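Local coordinates for 3-oxoacyl-(Acyl-carrier protein) synthase (Burkholderia xenovorans, PDB 4EFI) that probably catalyses the condensation that forms 3-oxoacyl-acyl-carrier protein, as a KAS III-like member of the thiolase superfamily, at residues M51-W59 with V293-T301. Residues are numbered along the deposited sequence; the frame is centred on the assembly and turned at random. Where two conformers were deposited one is given.
Sequences MIGVNRRRW and VNIGEYGNT
At the edge of the Arg56 guanidinium lies the Glu297 carboxylate, and Asn55 CB sits 3.5 Å above one face of the guanidinium, toward the rim. The Tyr298 ring carries CB of Glu297 over one face; at its edge are CG of Arg58, 4.2 Å from Tyr298 CD1, and, in the ring plane, a water bonded to Arg58 N and Tyr298 O. In this thiolase fold the contact joins the short strand 56-58, paired with strand 30-32 in a two-stranded antiparallel sheet, to the one-turn helix 295-298 of the C-terminal half. Arg56 and Glu297 form a side-on, two-nitrogen salt bridge. Arg56 NE donates to Glu297 OE1 almost straight (172°), but from well out of the carboxylate plane, whereas NH2 reaches the syn lone pair of OE2; the two flat groups are turned 29° apart. The two side chains lie side by side, pointing the same way, and the bend of Glu297 at chi2 (-57°) helps return its carboxylate to Arg56, although its CB points away from segment 51-59.

Gly296 O, of the second residue of the turn, accepts two backbone N-H groups from the same face of its plane, at 2.9 Å from Asn55 N and 3.0 Å from Arg56 N. Gly296 CA also sits 3.1 Å from Gly53 O in a CA-H...O contact. Deeper in, Val54 and Ile295 cross at about a right angle, and Val54 CG1 lies over one face of the Arg57 guanidinium, which itself turns away to bond Leu171, Asn33 and Val31.

The polar end of Arg58, which also bridges to Glu353 and bonds Pro27 O, reaches the helix through water. One water accepts from Arg58 NE and donates to Glu297 O; another accepts from Arg58 NH2 and lies 3.1 Å from Tyr298 OH.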
ATOM      1  N   MET A  51     -19.391   9.338  -0.027  1.00 19.24           N
ATOM      2  CA  MET A  51     -18.199  10.004   0.528  1.00 20.48           C
ATOM      3  C   MET A  51     -16.928   9.185   0.350  1.00 19.28           C
ATOM      4  O   MET A  51     -15.875   9.711  -0.005  1.00 19.73           O
ATOM      5  CB  MET A  51     -18.398  10.256   2.017  1.00 24.89           C
ATOM      6  N   ILE A  52     -17.003   7.882   0.578  1.00 17.16           N
ATOM      7  CA  ILE A  52     -15.783   7.096   0.538  1.00 17.45           C
ATOM      8  C   ILE A  52     -15.457   6.679  -0.888  1.00 16.29           C
ATOM      9  O   ILE A  52     -14.294   6.419  -1.195  1.00 18.66           O
ATOM     10  CB  ILE A  52     -15.779   5.935   1.568  1.00 23.92           C
ATOM     11  CG1 ILE A  52     -16.865   4.924   1.293  1.00 25.00           C
ATOM     12  CG2 ILE A  52     -15.931   6.478   2.984  1.00 33.61           C
ATOM     13  CD1 ILE A  52     -16.790   3.728   2.264  1.00 29.84           C
ATOM     14  N   GLY A  53     -16.464   6.625  -1.777  1.00 16.35           N
ATOM     15  CA  GLY A  53     -16.223   6.384  -3.191  1.00 18.67           C
ATOM     16  C   GLY A  53     -16.176   4.922  -3.641  1.00 17.92           C
ATOM     17  O   GLY A  53     -15.762   4.632  -4.755  1.00 21.22           O
ATOM     18  N   VAL A  54     -16.597   3.999  -2.763  0.54 18.35           N
ATOM     19  CA  VAL A  54     -16.452   2.521  -2.946  0.54 17.60           C
ATOM     20  C   VAL A  54     -17.741   1.781  -3.402  0.54 16.93           C
ATOM     21  O   VAL A  54     -18.690   1.673  -2.588  0.54 20.90           O
ATOM     22  CB  VAL A  54     -15.997   1.830  -1.613  0.54 19.91           C
ATOM     23  CG1 VAL A  54     -15.663   0.354  -1.836  0.54 16.71           C
ATOM     24  CG2 VAL A  54     -14.793   2.531  -0.983  0.54 18.12           C
ATOM     25  N   ASN A  55     -17.776   1.293  -4.664  1.00 16.81           N
ATOM     26  CA  ASN A  55     -18.931   0.577  -5.236  1.00 17.03           C
ATOM     27  C   ASN A  55     -18.827  -0.932  -5.023  1.00 15.59           C
ATOM     28  O   ASN A  55     -19.822  -1.626  -4.808  1.00 17.61           O
ATOM     29  CB  ASN A  55     -19.049   0.844  -6.739  1.00 18.54           C
ATOM     30  CG  ASN A  55     -19.261   2.320  -7.066  1.00 27.93           C
ATOM     31  OD1 ASN A  55     -20.224   2.922  -6.614  1.00 33.97           O
ATOM     32  ND2 ASN A  55     -18.339   2.900  -7.831  1.00 26.67           N
ATOM     33  N   ARG A  56     -17.605  -1.420  -5.134  1.00 14.29           N
ATOM     34  CA  ARG A  56     -17.271  -2.838  -5.026  1.00 14.61           C
ATOM     35  C   ARG A  56     -15.936  -2.963  -4.322  1.00 13.00           C
ATOM     36  O   ARG A  56     -15.145  -2.029  -4.330  1.00 13.06           O
ATOM     37  CB  ARG A  56     -17.150  -3.444  -6.442  1.00 17.68           C
ATOM     38  CG  ARG A  56     -18.476  -3.753  -7.111  1.00 23.81           C
ATOM     39  CD  ARG A  56     -18.370  -3.956  -8.640  1.00 26.95           C
ATOM     40  NE  ARG A  56     -18.064  -2.702  -9.303  1.00 30.79           N
ATOM     41  CZ  ARG A  56     -18.950  -1.740  -9.546  1.00 29.08           C
ATOM     42  NH1 ARG A  56     -20.223  -1.886  -9.205  1.00 33.99           N
ATOM     43  NH2 ARG A  56     -18.556  -0.628 -10.139  1.00 34.35           N
ATOM     44  N   ARG A  57     -15.665  -4.132  -3.757  1.00 12.50           N
ATOM     45  CA  ARG A  57     -14.348  -4.467  -3.239  1.00 12.00           C
ATOM     46  C   ARG A  57     -14.172  -5.982  -3.277  1.00 11.80           C
ATOM     47  O   ARG A  57     -15.147  -6.719  -3.460  1.00 12.96           O
ATOM     48  CB  ARG A  57     -14.134  -3.913  -1.816  1.00 12.66           C
ATOM     49  CG  ARG A  57     -14.762  -4.693  -0.681  1.00 13.32           C
ATOM     50  CD  ARG A  57     -16.251  -4.513  -0.604  1.00 14.52           C
ATOM     51  NE  ARG A  57     -16.663  -3.199  -0.100  1.00 13.81           N
ATOM     52  CZ  ARG A  57     -17.718  -2.509  -0.509  1.00 13.92           C
ATOM     53  NH1 ARG A  57     -18.028  -1.360   0.080  1.00 14.95           N
ATOM     54  NH2 ARG A  57     -18.483  -2.952  -1.496  1.00 15.15           N
ATOM     55  N   ARG A  58     -12.933  -6.439  -3.166  1.00 11.64           N
ATOM     56  CA  ARG A  58     -12.659  -7.878  -3.130  1.00 12.18           C
ATOM     57  C   ARG A  58     -12.307  -8.337  -1.733  1.00 11.72           C
ATOM     58  O   ARG A  58     -11.514  -7.670  -1.055  1.00 12.20           O
ATOM     59  CB  ARG A  58     -11.504  -8.221  -4.069  1.00 11.77           C
ATOM     60  CG  ARG A  58     -11.664  -7.702  -5.480  1.00 14.84           C
ATOM     61  CD  ARG A  58     -12.918  -8.224  -6.143  1.00 14.50           C
ATOM     62  NE  ARG A  58     -12.989  -7.872  -7.573  1.00 17.26           N
ATOM     63  CZ  ARG A  58     -12.536  -8.618  -8.585  1.00 17.29           C
ATOM     64  NH1 ARG A  58     -11.979  -9.794  -8.372  1.00 14.80           N
ATOM     65  NH2 ARG A  58     -12.650  -8.182  -9.836  1.00 22.09           N
ATOM     66  N   TRP A  59     -12.894  -9.438  -1.280  1.00 12.13           N
ATOM     67  CA  TRP A  59     -12.612  -9.981   0.043  1.00 12.58           C
ATOM     68  C   TRP A  59     -12.055 -11.396  -0.045  1.00 12.92           C
ATOM     69  O   TRP A  59     -12.640 -12.270  -0.684  1.00 13.73           O
ATOM     70  CB  TRP A  59     -13.854 -10.002   0.919  1.00 13.96           C
ATOM     71  CG  TRP A  59     -14.239  -8.688   1.546  1.00 13.79           C
ATOM     72  CD1 TRP A  59     -13.559  -7.499   1.480  1.00 13.33           C
ATOM     73  CD2 TRP A  59     -15.391  -8.460   2.348  1.00 17.95           C
ATOM     74  NE1 TRP A  59     -14.247  -6.546   2.213  1.00 14.79           N
ATOM     75  CE2 TRP A  59     -15.364  -7.115   2.751  1.00 17.35           C
ATOM     76  CE3 TRP A  59     -16.437  -9.277   2.775  1.00 19.17           C
ATOM     77  CZ2 TRP A  59     -16.359  -6.557   3.558  1.00 21.29           C
ATOM     78  CZ3 TRP A  59     -17.433  -8.723   3.583  1.00 22.53           C
ATOM     79  CH2 TRP A  59     -17.377  -7.374   3.961  1.00 24.35           C
ATOM     80  N   VAL A 293      -7.567   7.191  -9.183  1.00 16.74           N
ATOM     81  CA  VAL A 293      -8.410   6.634  -8.134  1.00 17.45           C
ATOM     82  C   VAL A 293      -8.961   5.305  -8.620  1.00 18.15           C
ATOM     83  O   VAL A 293      -9.485   5.201  -9.739  1.00 19.82           O
ATOM     84  CB  VAL A 293      -9.594   7.578  -7.794  1.00 19.76           C
ATOM     85  CG1 VAL A 293     -10.533   6.942  -6.790  1.00 21.48           C
ATOM     86  CG2 VAL A 293      -9.065   8.891  -7.236  1.00 18.71           C
ATOM     87  N   ASN A 294      -8.848   4.283  -7.789  1.00 13.52           N
ATOM     88  CA  ASN A 294      -9.446   2.973  -8.080  1.00 13.68           C
ATOM     89  C   ASN A 294     -10.211   2.419  -6.883  1.00 13.12           C
ATOM     90  O   ASN A 294     -10.627   1.257  -6.879  1.00 13.62           O
ATOM     91  CB  ASN A 294      -8.420   1.952  -8.595  1.00 13.75           C
ATOM     92  CG  ASN A 294      -7.435   1.510  -7.528  1.00 15.62           C
ATOM     93  OD1 ASN A 294      -7.453   2.016  -6.411  1.00 14.46           O
ATOM     94  ND2 ASN A 294      -6.556   0.579  -7.872  1.00 14.71           N
ATOM     95  N   ILE A 295     -10.488   3.274  -5.905  1.00 13.15           N
ATOM     96  CA  ILE A 295     -11.185   2.884  -4.689  1.00 14.07           C
ATOM     97  C   ILE A 295     -12.604   2.421  -5.018  1.00 15.91           C
ATOM     98  O   ILE A 295     -13.205   1.617  -4.291  1.00 15.83           O
ATOM     99  CB  ILE A 295     -11.122   4.052  -3.659  1.00 17.24           C
ATOM    100  CG1 ILE A 295     -11.232   3.510  -2.227  1.00 18.74           C
ATOM    101  CG2 ILE A 295     -12.147   5.092  -3.999  1.00 18.12           C
ATOM    102  CD1 ILE A 295     -11.218   4.574  -1.148  1.00 18.76           C
ATOM    103  N   GLY A 296     -13.160   2.900  -6.120  1.00 14.26           N
ATOM    104  CA  GLY A 296     -14.484   2.470  -6.505  1.00 15.00           C
ATOM    105  C   GLY A 296     -14.655   0.985  -6.754  1.00 13.37           C
ATOM    106  O   GLY A 296     -15.742   0.428  -6.544  1.00 14.77           O
ATOM    107  N   GLU A 297     -13.602   0.345  -7.248  1.00 14.73           N
ATOM    108  CA  GLU A 297     -13.672  -1.074  -7.594  0.52 13.86           C
ATOM    109  C   GLU A 297     -13.019  -1.978  -6.555  1.00 12.78           C
ATOM    110  O   GLU A 297     -13.311  -3.154  -6.516  1.00 13.61           O
ATOM    111  CB  GLU A 297     -12.993  -1.355  -8.946  0.52 16.94           C
ATOM    112  CG  GLU A 297     -13.588  -0.624 -10.135  0.52 17.07           C
ATOM    113  CD  GLU A 297     -15.067  -0.913 -10.334  0.52 22.22           C
ATOM    114  OE1 GLU A 297     -15.461  -2.099 -10.333  0.52 25.07           O
ATOM    115  OE2 GLU A 297     -15.838   0.056 -10.483  0.52 27.56           O
ATOM    116  N   TYR A 298     -12.122  -1.432  -5.730  1.00 12.92           N
ATOM    117  CA  TYR A 298     -11.301  -2.243  -4.840  1.00 12.33           C
ATOM    118  C   TYR A 298     -11.385  -1.861  -3.369  1.00 13.05           C
ATOM    119  O   TYR A 298     -10.857  -2.584  -2.520  1.00 12.73           O
ATOM    120  CB  TYR A 298      -9.828  -2.263  -5.282  1.00 12.89           C
ATOM    121  CG  TYR A 298      -9.693  -2.791  -6.676  1.00 13.41           C
ATOM    122  CD1 TYR A 298      -9.867  -4.144  -6.948  1.00 14.73           C
ATOM    123  CD2 TYR A 298      -9.473  -1.922  -7.751  1.00 13.85           C
ATOM    124  CE1 TYR A 298      -9.797  -4.622  -8.254  1.00 15.15           C
ATOM    125  CE2 TYR A 298      -9.411  -2.390  -9.043  1.00 14.38           C
ATOM    126  CZ  TYR A 298      -9.576  -3.731  -9.285  1.00 14.46           C
ATOM    127  OH  TYR A 298      -9.511  -4.219 -10.585  1.00 21.54           O
ATOM    128  N   GLY A 299     -12.058  -0.757  -3.049  1.00 13.28           N
ATOM    129  CA  GLY A 299     -12.002  -0.221  -1.702  1.00 12.26           C
ATOM    130  C   GLY A 299     -10.594   0.206  -1.345  1.00 14.02           C
ATOM    131  O   GLY A 299      -9.703   0.284  -2.193  1.00 14.18           O
ATOM    132  N   ASN A 300     -10.398   0.496  -0.066  1.00 13.18           N
ATOM    133  CA  ASN A 300      -9.094   0.825   0.501  1.00 12.23           C
ATOM    134  C   ASN A 300      -8.383  -0.494   0.783  1.00 12.18           C
ATOM    135  O   ASN A 300      -8.864  -1.281   1.592  1.00 12.54           O
ATOM    136  CB  ASN A 300      -9.357   1.624   1.783  1.00 13.40           C
ATOM    137  CG  ASN A 300      -8.132   1.920   2.604  1.00 13.69           C
ATOM    138  OD1 ASN A 300      -7.117   1.221   2.557  1.00 13.53           O
ATOM    139  ND2 ASN A 300      -8.246   2.966   3.423  1.00 14.02           N
ATOM    140  N   THR A 301      -7.258  -0.742   0.109  1.00 12.70           N
ATOM    141  CA  THR A 301      -6.529  -2.009   0.241  1.00 14.26           C
ATOM    142  C   THR A 301      -5.247  -1.841   1.031  1.00 14.08           C
ATOM    143  O   THR A 301      -4.303  -2.616   0.892  1.00 14.61           O
ATOM    144  CB  THR A 301      -6.221  -2.644  -1.124  1.00 13.58           C
ATOM    145  OG1 THR A 301      -5.462  -1.736  -1.938  1.00 14.73           O
ATOM    146  CG2 THR A 301      -7.526  -3.042  -1.830  1.00 13.42           C
TER
HETATM  147  O   HOH W   1     -10.306  -5.213  -3.198  1.00 12.27           O
HETATM  148  O   HOH W   2     -14.133  -5.352  -7.927  1.00 19.12           O
HETATM  149  O   HOH W   3     -12.403  -5.411 -10.822  1.00 33.64           O